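Local coordinates for chromosome segregation protein smc (Pyrococcus furiosus, PDB 3KTA) that forms the N-terminal part of an ABC-type ATPase head that binds nucleotide and magnesium, in a protein thought to be required for chromosome condensation and partitioning, at residues Ile22-Lys26 against Gly27-Ile31; Ile42-Ala45 against Ile46-Val49; Gln145-Ile148 against Thr149-Ile152; Ile152-Ser155 against Pro156-Arg160. One frame throughout, in Å; residues are numbered along the deposited sequence.

Interaction 1 (Ile22-Lys26 against Gly27-Ile31)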
loop_
_atom_site.group_PDB
_atom_site.type_symbol
_atom_site.label_atom_id
_atom_site.label_comp_id
_atom_site.label_asym_id
_atom_site.label_seq_id
_atom_site.Cartn_x
_atom_site.Cartn_y
_atom_site.Cartn_z
ATOM N N ILE A 22 -12.042 -0.781 12.575
ATOM C CA ILE A 22 -11.644 -1.620 11.453
ATOM C C ILE A 22 -10.390 -2.413 11.811
ATOM O O ILE A 22 -9.296 -1.843 11.871
ATOM C CB ILE A 22 -11.363 -0.776 10.200
ATOM C CG1 ILE A 22 -12.542 0.156 9.899
ATOM C CG2 ILE A 22 -11.030 -1.692 9.002
ATOM C CD1 ILE A 22 -12.310 1.059 8.694
ATOM N N PRO A 23 -10.539 -3.725 12.061
ATOM C CA PRO A 23 -9.428 -4.566 12.510
ATOM C C PRO A 23 -8.712 -5.193 11.330
ATOM O O PRO A 23 -9.337 -5.426 10.293
ATOM C CB PRO A 23 -10.132 -5.671 13.299
ATOM C CG PRO A 23 -11.439 -5.835 12.583
ATOM C CD PRO A 23 -11.785 -4.503 11.932
ATOM N N PHE A 24 -7.424 -5.474 11.496
ATOM C CA PHE A 24 -6.625 -6.105 10.450
ATOM C C PHE A 24 -5.890 -7.335 10.971
ATOM O O PHE A 24 -5.506 -7.394 12.136
ATOM C CB PHE A 24 -5.593 -5.126 9.893
ATOM C CG PHE A 24 -6.196 -3.928 9.264
ATOM C CD1 PHE A 24 -6.753 -4.004 7.996
ATOM C CD2 PHE A 24 -6.229 -2.716 9.934
ATOM C CE1 PHE A 24 -7.335 -2.886 7.401
ATOM C CE2 PHE A 24 -6.805 -1.594 9.343
ATOM C CZ PHE A 24 -7.360 -1.676 8.080
ATOM N N SER A 25 -5.696 -8.326 10.105
ATOM C CA SER A 25 -4.810 -9.434 10.432
ATOM C C SER A 25 -3.366 -8.938 10.463
ATOM O O SER A 25 -3.009 -8.049 9.710
ATOM C CB SER A 25 -4.926 -10.533 9.368
ATOM O OG SER A 25 -3.924 -11.516 9.573
ATOM N N LYS A 26 -2.531 -9.521 11.318
ATOM C CA LYS A 26 -1.091 -9.252 11.273
ATOM C C LYS A 26 -0.502 -9.629 9.910
ATOM O O LYS A 26 0.527 -9.089 9.493
ATOM C CB LYS A 26 -0.387 -10.038 12.380
ATOM C CG LYS A 26 1.111 -10.074 12.268
ATOM C CD LYS A 26 1.691 -10.924 13.384
ATOM C CE LYS A 26 3.202 -11.033 13.273
ATOM N NZ LYS A 26 3.744 -11.736 14.474
ATOM N N GLY A 27 -1.180 -10.539 9.217
ATOM C CA GLY A 27 -0.737 -11.016 7.919
ATOM C C GLY A 27 -1.426 -10.315 6.761
ATOM O O GLY A 27 -1.208 -9.128 6.518
ATOM N N PHE A 28 -2.266 -11.071 6.055
ATOM C CA PHE A 28 -2.915 -10.621 4.815
ATOM C C PHE A 28 -4.417 -10.394 5.031
ATOM O O PHE A 28 -5.177 -11.336 5.292
ATOM C CB PHE A 28 -2.631 -11.706 3.751
ATOM C CG PHE A 28 -3.309 -11.519 2.419
ATOM C CD1 PHE A 28 -3.812 -10.295 2.010
ATOM C CD2 PHE A 28 -3.389 -12.611 1.542
ATOM C CE1 PHE A 28 -4.419 -10.171 0.757
ATOM C CE2 PHE A 28 -3.988 -12.500 0.305
ATOM C CZ PHE A 28 -4.497 -11.287 -0.090
ATOM N N THR A 29 -4.845 -9.135 4.962
ATOM C CA THR A 29 -6.267 -8.801 5.011
ATOM C C THR A 29 -6.713 -8.360 3.627
ATOM O O THR A 29 -6.053 -7.547 2.992
ATOM C CB THR A 29 -6.563 -7.661 6.001
ATOM O OG1 THR A 29 -6.000 -7.986 7.284
ATOM C CG2 THR A 29 -8.071 -7.448 6.132
ATOM N N ALA A 30 -7.830 -8.906 3.158
ATOM C CA ALA A 30 -8.430 -8.433 1.923
ATOM C C ALA A 30 -9.637 -7.582 2.273
ATOM O O ALA A 30 -10.401 -7.925 3.179
ATOM C CB ALA A 30 -8.869 -9.600 1.044
ATOM N N ILE A 31 -9.808 -6.493 1.533
ATOM C CA ILE A 31 -10.952 -5.599 1.689
ATOM C C ILE A 31 -11.775 -5.672 0.413
ATOM O O ILE A 31 -11.264 -5.382 -0.672
ATOM C CB ILE A 31 -10.500 -4.160 1.919
ATOM C CG1 ILE A 31 -9.688 -4.082 3.216
ATOM C CG2 ILE A 31 -11.706 -3.229 1.996
ATOM C CD1 ILE A 31 -9.014 -2.730 3.432
HETATM O O HOH W 1 -3.444 -7.137 7.197
#
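S25 and T29 meet across a short connection between two strands, and polar bonds set its shape. The backbone N of S25 donates to OG1 of T29 at 2.9 Å (N-H...acceptor angle 146°). S25 then turns its own hydroxyl to the next bend: with OG anti to the backbone N (chi1 171°), it accepts from N of G27 at 2.9 Å, which closes an ST turn. A water adds a third link, lying 2.7 Å from T29 OG1 and donating to S25 O. The threonine hydroxyl therefore has both an amide and a water as partners, although T29 is itself buried.

Apolar contact takes over toward the strands. The F24 ring presents its edge to this side: OG1 of T29 and CD1 of I31 both lie near the ring plane. CE1 of the ring comes within 4.3 Å of I31 CD1, and CD1 within 4.1 Å of T29 CG2. The F24 and T29 side chains cross at about a right angle.

The contact joins strand 20-23, which pairs with strand 3-10, to strand 28-33, which leads to the nucleotide-binding loop. F24 packs on I4 and L7, and I31 on K39 of helix 39-49. Residues F28 to I31 extend a parallel ladder into a strand of the partner chain, where D134 accepts from F28 N.

Interaction 2 (Ile42-Ala45 against Ile46-Val49)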
loop_
_atom_site.group_PDB
_atom_site.type_symbol
_atom_site.label_atom_id
_atom_site.label_comp_id
_atom_site.label_asym_id
_atom_site.label_seq_id
_atom_site.Cartn_x
_atom_site.Cartn_y
_atom_site.Cartn_z
ATOM N N ILE A 42 -10.683 3.876 3.392
ATOM C CA ILE A 42 -9.914 3.249 4.477
ATOM C C ILE A 42 -8.417 3.496 4.297
ATOM O O ILE A 42 -7.713 3.817 5.250
ATOM C CB ILE A 42 -10.198 1.740 4.570
ATOM C CG1 ILE A 42 -11.681 1.500 4.850
ATOM C CG2 ILE A 42 -9.293 1.084 5.622
ATOM C CD1 ILE A 42 -12.058 0.023 4.834
ATOM N N GLY A 43 -7.926 3.352 3.071
ATOM C CA GLY A 43 -6.568 3.741 2.761
ATOM C C GLY A 43 -6.330 5.204 3.069
ATOM O O GLY A 43 -5.270 5.566 3.574
ATOM N N ASP A 44 -7.306 6.057 2.762
ATOM C CA ASP A 44 -7.117 7.480 3.023
ATOM C C ASP A 44 -7.034 7.764 4.524
ATOM O O ASP A 44 -6.328 8.695 4.939
ATOM C CB ASP A 44 -8.233 8.312 2.380
ATOM C CG ASP A 44 -8.205 8.245 0.869
ATOM O OD1 ASP A 44 -7.103 8.056 0.310
ATOM O OD2 ASP A 44 -9.283 8.374 0.253
ATOM N N ALA A 45 -7.729 6.957 5.324
ATOM C CA ALA A 45 -7.653 7.084 6.787
ATOM C C ALA A 45 -6.230 6.823 7.260
ATOM O O ALA A 45 -5.729 7.494 8.167
ATOM C CB ALA A 45 -8.646 6.141 7.466
ATOM N N ILE A 46 -5.565 5.862 6.633
ATOM C CA ILE A 46 -4.173 5.566 6.953
ATOM C C ILE A 46 -3.245 6.716 6.543
ATOM O O ILE A 46 -2.412 7.151 7.334
ATOM C CB ILE A 46 -3.728 4.241 6.320
ATOM C CG1 ILE A 46 -4.569 3.096 6.896
ATOM C CG2 ILE A 46 -2.208 4.028 6.525
ATOM C CD1 ILE A 46 -4.377 1.771 6.165
ATOM N N LEU A 47 -3.395 7.215 5.317
ATOM C CA LEU A 47 -2.611 8.368 4.879
ATOM C C LEU A 47 -2.781 9.544 5.850
ATOM O O LEU A 47 -1.808 10.241 6.210
ATOM C CB LEU A 47 -3.067 8.821 3.488
ATOM C CG LEU A 47 -2.765 7.853 2.344
ATOM C CD1 LEU A 47 -3.266 8.432 1.025
ATOM C CD2 LEU A 47 -1.290 7.578 2.275
ATOM N N PHE A 48 -4.026 9.765 6.259
ATOM C CA PHE A 48 -4.377 10.907 7.108
ATOM C C PHE A 48 -3.728 10.814 8.480
ATOM O O PHE A 48 -3.065 11.757 8.935
ATOM C CB PHE A 48 -5.897 10.960 7.250
ATOM C CG PHE A 48 -6.392 12.011 8.199
ATOM C CD1 PHE A 48 -6.403 13.343 7.831
ATOM C CD2 PHE A 48 -6.887 11.652 9.442
ATOM C CE1 PHE A 48 -6.890 14.317 8.711
ATOM C CE2 PHE A 48 -7.381 12.613 10.314
ATOM C CZ PHE A 48 -7.379 13.939 9.939
ATOM N N VAL A 49 -3.910 9.674 9.138
ATOM C CA VAL A 49 -3.426 9.534 10.514
ATOM C C VAL A 49 -1.898 9.503 10.585
ATOM O O VAL A 49 -1.314 9.862 11.613
ATOM C CB VAL A 49 -4.057 8.307 11.213
ATOM C CG1 VAL A 49 -3.503 7.004 10.632
ATOM C CG2 VAL A 49 -3.840 8.394 12.730
#
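OD2 of D44 is gripped by two salt bridges, from NZ of K13 and NH2 of R59, while OD1 of the same carboxylate rests against CD1 of L47 at 3.9 Å. The two side chains meet obliquely, one turn apart on the helix. Because R59 also hydrogen-bonds to the bound bis(adenosine)-5'-pentaphosphate through NH1, D44 probably acts as a second-shell residue that helps place this arginine, and its charge would probably be stabilised by the two cations.

Four backbone bonds of the i to i+4 kind run through the segment. F48 N to D44 O is the shortest at 2.9 Å, L47 N to G43 O and V49 N to A45 O are both 3.0 Å, and I46 N to I42 O stretches to 3.3 Å. This is the helix that follows the P-loop (Walker A) of the ABC ATPase head: residues A34 to N41, just ahead of I42, bind ATP.

Side chains also lean on the carbonyls of the preceding turn. CG of L47 is 3.6 Å from G43 O, and CB of F48 is 3.3 Å from D44 O. V49 has CG1 between its backbone N and carbonyl carbon (chi1 71°), which sets that methyl 3.4 Å from A45 O. With CG anti to its backbone N (chi1 175°), F48 carries its ring away from the preceding turn to F12, the planes meeting at about 45°, and also reaches V82, M58 and L66. I42 and I46 face L7 of strand 3-10, and touch V139 and F89 of the partner chain.

Interaction 3 (Gln145-Ile148 against Thr149-Ile152). With MG (magnesium ion), chain F; AP5 (bis(adenosine)-5'-pentaphosphate), chain E.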
loop_
_atom_site.group_PDB
_atom_site.type_symbol
_atom_site.label_atom_id
_atom_site.label_comp_id
_atom_site.label_asym_id
_atom_site.label_seq_id
_atom_site.Cartn_x
_atom_site.Cartn_y
_atom_site.Cartn_z
ATOM N N GLN A 145 -4.893 3.570 -5.420
ATOM C CA GLN A 145 -5.636 3.069 -6.571
ATOM C C GLN A 145 -5.111 3.678 -7.873
ATOM O O GLN A 145 -4.921 4.894 -7.977
ATOM C CB GLN A 145 -7.119 3.356 -6.397
ATOM C CG GLN A 145 -7.980 2.700 -7.486
ATOM C CD GLN A 145 -9.442 2.621 -7.095
ATOM O OE1 GLN A 145 -9.823 2.990 -5.989
ATOM N NE2 GLN A 145 -10.279 2.146 -8.014
ATOM N N GLY A 146 -4.856 2.816 -8.854
ATOM C CA GLY A 146 -4.382 3.254 -10.153
ATOM C C GLY A 146 -2.913 3.639 -10.229
ATOM O O GLY A 146 -2.460 4.120 -11.270
ATOM N N ASP A 147 -2.159 3.402 -9.156
ATOM C CA ASP A 147 -0.804 3.932 -9.065
ATOM C C ASP A 147 0.293 2.859 -9.026
ATOM O O ASP A 147 1.455 3.174 -8.775
ATOM C CB ASP A 147 -0.693 4.841 -7.832
ATOM C CG ASP A 147 0.296 5.976 -8.021
ATOM O OD1 ASP A 147 0.584 6.339 -9.181
ATOM O OD2 ASP A 147 0.781 6.513 -7.002
ATOM N N ILE A 148 -0.049 1.593 -9.269
ATOM C CA ILE A 148 0.991 0.558 -9.191
ATOM C C ILE A 148 2.139 0.813 -10.161
ATOM O O ILE A 148 3.291 0.498 -9.863
ATOM C CB ILE A 148 0.460 -0.882 -9.380
ATOM C CG1 ILE A 148 1.613 -1.884 -9.241
ATOM C CG2 ILE A 148 -0.200 -1.034 -10.724
ATOM C CD1 ILE A 148 2.270 -1.931 -7.851
ATOM N N THR A 149 1.840 1.403 -11.310
ATOM C CA THR A 149 2.878 1.623 -12.299
ATOM C C THR A 149 3.718 2.864 -12.022
ATOM O O THR A 149 4.577 3.211 -12.823
ATOM C CB THR A 149 2.319 1.685 -13.736
ATOM O OG1 THR A 149 1.378 2.759 -13.841
ATOM C CG2 THR A 149 1.643 0.361 -14.107
ATOM N N LYS A 150 3.496 3.527 -10.886
ATOM C CA LYS A 150 4.398 4.617 -10.492
ATOM C C LYS A 150 5.858 4.156 -10.563
ATOM O O LYS A 150 6.756 4.939 -10.876
ATOM C CB LYS A 150 4.089 5.151 -9.086
ATOM C CG LYS A 150 4.291 4.154 -7.945
ATOM C CD LYS A 150 3.977 4.799 -6.580
ATOM C CE LYS A 150 3.738 3.734 -5.500
ATOM N NZ LYS A 150 3.678 4.280 -4.109
ATOM N N PHE A 151 6.088 2.882 -10.272
ATOM C CA PHE A 151 7.434 2.328 -10.253
ATOM C C PHE A 151 8.016 2.182 -11.651
ATOM O O PHE A 151 9.232 2.162 -11.827
ATOM C CB PHE A 151 7.447 0.992 -9.517
ATOM C CG PHE A 151 7.047 1.106 -8.077
ATOM C CD1 PHE A 151 7.930 1.620 -7.140
ATOM C CD2 PHE A 151 5.779 0.721 -7.662
ATOM C CE1 PHE A 151 7.559 1.738 -5.806
ATOM C CE2 PHE A 151 5.407 0.835 -6.336
ATOM C CZ PHE A 151 6.294 1.336 -5.407
ATOM N N ILE A 152 7.155 2.071 -12.655
ATOM C CA ILE A 152 7.678 2.002 -14.016
ATOM C C ILE A 152 7.620 3.373 -14.710
ATOM O O ILE A 152 8.291 3.582 -15.722
ATOM C CB ILE A 152 7.065 0.836 -14.854
ATOM C CG1 ILE A 152 5.548 0.905 -14.893
ATOM C CG2 ILE A 152 7.500 -0.520 -14.288
ATOM C CD1 ILE A 152 4.990 1.815 -15.970
HETATM MG MG MG F . -11.383 2.743 -4.638
HETATM P PA AP5 E . -15.463 6.873 -9.180
HETATM O O1A AP5 E . -16.877 6.654 -9.680
HETATM O O2A AP5 E . -15.224 8.294 -8.744
HETATM O O3A AP5 E . -15.110 5.934 -7.907
HETATM P PB AP5 E . -15.598 4.428 -7.767
HETATM O O1B AP5 E . -15.562 3.738 -9.116
HETATM O O2B AP5 E . -16.906 4.314 -7.034
HETATM O O3B AP5 E . -14.338 4.046 -6.836
HETATM P PG AP5 E . -14.241 2.650 -6.133
HETATM O O1G AP5 E . -15.067 1.638 -6.903
HETATM O O2G AP5 E . -12.784 2.315 -6.095
HETATM O O3G AP5 E . -14.963 2.926 -4.754
HETATM P PD AP5 E . -14.427 2.721 -3.274
HETATM O O1D AP5 E . -15.092 1.527 -2.659
HETATM O O2D AP5 E . -12.922 2.738 -3.180
HETATM O O3D AP5 E . -15.083 4.040 -2.612
HETATM P PE AP5 E . -14.278 5.287 -1.969
HETATM O O1E AP5 E . -13.528 4.765 -0.765
HETATM O O2E AP5 E . -13.490 6.002 -3.006
HETATM O O5F AP5 E . -14.384 6.379 -10.269
HETATM C C5F AP5 E . -13.947 7.159 -11.367
HETATM C C4F AP5 E . -12.931 6.403 -12.226
HETATM O O4F AP5 E . -11.683 6.378 -11.556
HETATM C C3F AP5 E . -13.302 4.946 -12.462
HETATM O O3F AP5 E . -12.644 4.480 -13.623
HETATM C C2F AP5 E . -12.676 4.254 -11.271
HETATM O O2F AP5 E . -12.350 2.910 -11.556
HETATM C C1F AP5 E . -11.430 5.090 -11.015
HETATM N N9A AP5 E . -11.177 5.296 -9.581
HETATM C C8A AP5 E . -12.052 5.107 -8.545
HETATM N N7A AP5 E . -11.430 5.444 -7.395
HETATM C C5A AP5 E . -10.169 5.838 -7.681
HETATM C C6A AP5 E . -9.117 6.267 -6.884
HETATM N N6A AP5 E . -9.213 6.216 -5.552
HETATM N N1A AP5 E . -7.927 6.604 -7.480
HETATM C C2A AP5 E . -7.778 6.525 -8.852
HETATM N N3A AP5 E . -8.821 6.096 -9.644
HETATM C C4A AP5 E . -9.998 5.752 -9.060
HETATM O O5J AP5 E . -15.548 6.115 -1.432
HETATM C C5J AP5 E . -16.254 6.996 -2.285
HETATM C C4J AP5 E . -17.441 7.515 -1.495
HETATM O O4J AP5 E . -16.958 8.252 -0.374
HETATM C C3J AP5 E . -18.287 8.479 -2.335
HETATM O O3J AP5 E . -19.644 8.144 -2.181
HETATM C C2J AP5 E . -17.998 9.809 -1.684
HETATM O O2J AP5 E . -19.049 10.747 -1.857
HETATM C C1J AP5 E . -17.760 9.404 -0.238
HETATM N N9B AP5 E . -17.095 10.497 0.484
HETATM C C8B AP5 E . -15.846 11.028 0.306
HETATM N N7B AP5 E . -15.680 12.037 1.192
HETATM C C5B AP5 E . -16.818 12.147 1.920
HETATM C C6B AP5 E . -17.210 12.999 2.945
HETATM N N6B AP5 E . -16.435 14.016 3.305
HETATM N N1B AP5 E . -18.461 12.847 3.483
HETATM C C2B AP5 E . -19.338 11.883 3.035
HETATM N N3B AP5 E . -18.941 11.042 2.016
HETATM C C4B AP5 E . -17.710 11.187 1.481
HETATM O O HOH W 2 -0.985 1.856 -12.396
HETATM O O HOH W 3 0.659 5.358 -4.617
HETATM O O HOH W 4 -11.799 4.884 -4.776
HETATM O O HOH W 5 -10.865 0.739 -4.361
#
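D147 and K150 close a type I beta turn, K150 N donating to D147 O at 3.0 Å, with the donor well above the carbonyl plane. CG of K150 sits between its backbone N and carbonyl carbon (chi1 64°), which brings it to 3.1 Å from the same D147 O. The extended chain then crosses the aspartate at about a right angle. Their charged ends do not touch; a water that donates to D147 OD2 lies between them and bonds only weakly to K150 NZ, which finds a firmer partner in O of I142. A second water accepts from T149 N and donates weakly to G146 O.

At F151 the ring edge meets the carbonyl O of I148, CD2 lying 3.3 Å away, and the apolar contact is CD1 of I148 with the same CD2 at 4.4 Å. CG of K150 lies over one face, toward the rim.

The metal and nucleotide bonds fall to Q145, placed like the Q-loop glutamine of ABC ATPases. Its OE1 binds magnesium at 2.1 Å, alongside O2G and O2D of bis(adenosine)-5'-pentaphosphate, two waters and S40. NE2 donates to O2G at 3.2 Å, a bond that helps fix which way the amide is flipped. The extended side chain also lies over a face of one adenine, its CD 3.3 Å from C5A.

The segment links strand 142-143 to helix 150-153. I148 and F151 pack on V143, and on L75 and V78 of the partner chain.

Interaction 4 (Ile152-Ser155 against Pro156-Arg160)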
loop_
_atom_site.group_PDB
_atom_site.type_symbol
_atom_site.label_atom_id
_atom_site.label_comp_id
_atom_site.label_asym_id
_atom_site.label_seq_id
_atom_site.Cartn_x
_atom_site.Cartn_y
_atom_site.Cartn_z
ATOM N N ILE A 152 7.155 2.071 -12.655
ATOM C CA ILE A 152 7.678 2.002 -14.016
ATOM C C ILE A 152 7.620 3.373 -14.710
ATOM O O ILE A 152 8.291 3.582 -15.722
ATOM C CB ILE A 152 7.065 0.836 -14.854
ATOM C CG1 ILE A 152 5.548 0.905 -14.893
ATOM C CG2 ILE A 152 7.500 -0.520 -14.288
ATOM C CD1 ILE A 152 4.990 1.815 -15.970
ATOM N N LYS A 153 6.860 4.309 -14.139
ATOM C CA LYS A 153 6.756 5.670 -14.680
ATOM C C LYS A 153 7.860 6.600 -14.171
ATOM O O LYS A 153 8.195 7.588 -14.834
ATOM C CB LYS A 153 5.377 6.280 -14.379
ATOM C CG LYS A 153 4.208 5.477 -14.956
ATOM C CD LYS A 153 2.871 6.209 -14.819
ATOM C CE LYS A 153 2.489 6.442 -13.367
HETATM N N MSE A 154 8.412 6.290 -13.000
HETATM C CA MSE A 154 9.465 7.117 -12.396
HETATM C C MSE A 154 10.746 7.116 -13.233
HETATM O O MSE A 154 11.017 6.163 -13.967
HETATM C CB MSE A 154 9.751 6.694 -10.942
HETATM C CG MSE A 154 10.216 5.241 -10.748
HETATM SE SE MSE A 154 10.583 4.774 -8.869
HETATM C CE MSE A 154 8.886 5.345 -8.088
ATOM N N SER A 155 11.525 8.190 -13.135
ATOM C CA SER A 155 12.785 8.264 -13.875
ATOM C C SER A 155 13.765 7.260 -13.301
ATOM O O SER A 155 13.687 6.933 -12.114
ATOM C CB SER A 155 13.405 9.659 -13.773
ATOM O OG SER A 155 13.928 9.882 -12.475
ATOM N N PRO A 156 14.702 6.775 -14.132
ATOM C CA PRO A 156 15.785 5.938 -13.610
ATOM C C PRO A 156 16.442 6.564 -12.389
ATOM O O PRO A 156 16.810 5.861 -11.453
ATOM C CB PRO A 156 16.763 5.886 -14.781
ATOM C CG PRO A 156 15.873 5.948 -15.984
ATOM C CD PRO A 156 14.774 6.908 -15.600
ATOM N N LEU A 157 16.575 7.885 -12.382
ATOM C CA LEU A 157 17.209 8.545 -11.247
ATOM C C LEU A 157 16.372 8.413 -9.970
ATOM O O LEU A 157 16.907 8.070 -8.918
ATOM C CB LEU A 157 17.510 10.012 -11.566
ATOM C CG LEU A 157 18.491 10.754 -10.659
ATOM C CD1 LEU A 157 19.733 9.930 -10.345
ATOM C CD2 LEU A 157 18.890 12.059 -11.330
ATOM N N GLU A 158 15.066 8.680 -10.057
ATOM C CA GLU A 158 14.191 8.491 -8.903
ATOM C C GLU A 158 14.248 7.045 -8.430
ATOM O O GLU A 158 14.218 6.766 -7.229
ATOM C CB GLU A 158 12.739 8.883 -9.214
ATOM C CG GLU A 158 11.777 8.511 -8.081
ATOM C CD GLU A 158 10.423 9.185 -8.178
ATOM O OE1 GLU A 158 9.573 8.911 -7.306
ATOM O OE2 GLU A 158 10.212 9.992 -9.106
ATOM N N ARG A 159 14.343 6.122 -9.375
ATOM C CA ARG A 159 14.354 4.711 -9.001
ATOM C C ARG A 159 15.606 4.354 -8.194
ATOM O O ARG A 159 15.528 3.621 -7.205
ATOM C CB ARG A 159 14.186 3.820 -10.230
ATOM C CG ARG A 159 13.948 2.350 -9.890
ATOM C CD ARG A 159 13.653 1.521 -11.142
ATOM N NE ARG A 159 12.468 1.984 -11.854
ATOM C CZ ARG A 159 12.490 2.597 -13.035
ATOM N NH1 ARG A 159 13.641 2.821 -13.653
ATOM N NH2 ARG A 159 11.356 2.978 -13.606
ATOM N N ARG A 160 16.759 4.910 -8.566
ATOM C CA ARG A 160 17.958 4.606 -7.807
ATOM C C ARG A 160 17.890 5.191 -6.408
ATOM O O ARG A 160 18.360 4.597 -5.440
ATOM C CB ARG A 160 19.221 5.086 -8.523
ATOM C CG ARG A 160 20.488 4.433 -7.973
ATOM C CD ARG A 160 21.649 5.424 -7.929
ATOM N NE ARG A 160 21.489 6.389 -6.848
ATOM C CZ ARG A 160 21.478 7.710 -7.015
ATOM N NH1 ARG A 160 21.628 8.228 -8.225
ATOM N NH2 ARG A 160 21.339 8.511 -5.972
HETATM O O HOH W 6 10.708 10.675 -11.590
#
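An N-cap starts helix 156-167: S155 stands just before it, and its OG accepts from N of E158 at 2.9 Å in an almost straight bond (172°). OG reaches that amide because it is folded between the backbone N and carbonyl carbon of S155 (chi1 72°). S155 O takes the first i to i+4 bond, from R159 N at 2.9 Å. E158 is placed as in a capping box, but a water intervenes: it accepts from S155 N at 3.0 Å and donates to E158 OE2 at 2.6 Å.

M154, here selenomethionine, lies across the side chain of E158 at about a right angle. Its bend at chi3 brings CE to 3.7 Å from E158 OE1, while SE rests 3.8 Å from R159 CA. The R159 guanidinium has S155 O over one face and I152 O at its edge, and its NH1 donates to L48 O of the partner chain.

The serine hydroxyl and a water held by the E158 carboxylate each take an amide at the helix start, where a negative charge such as that of E158 would probably be favoured by the helix dipole.

In the fold
Along the chain the four contacts follow in series. Interactions 1 and 2, with centres about 15 Å apart, touch through I22 and F24 on I42, so strand 20-23 and the connection after it pack against the helix that follows the Walker A loop. Interactions 3 and 4, about 12 Å apart between centres, share I152 and helix 150-153; O of F151 and NH2 of R159 probably form a hydrogen bond between them. Nearest atoms of interactions 2 and 3 are about 8 Å apart, yet S40, just before interaction 2, and Q145 bind the same magnesium. The nucleotide core is thus linked through 145-152 to helix 156-167, which probably leads toward the coiled coil.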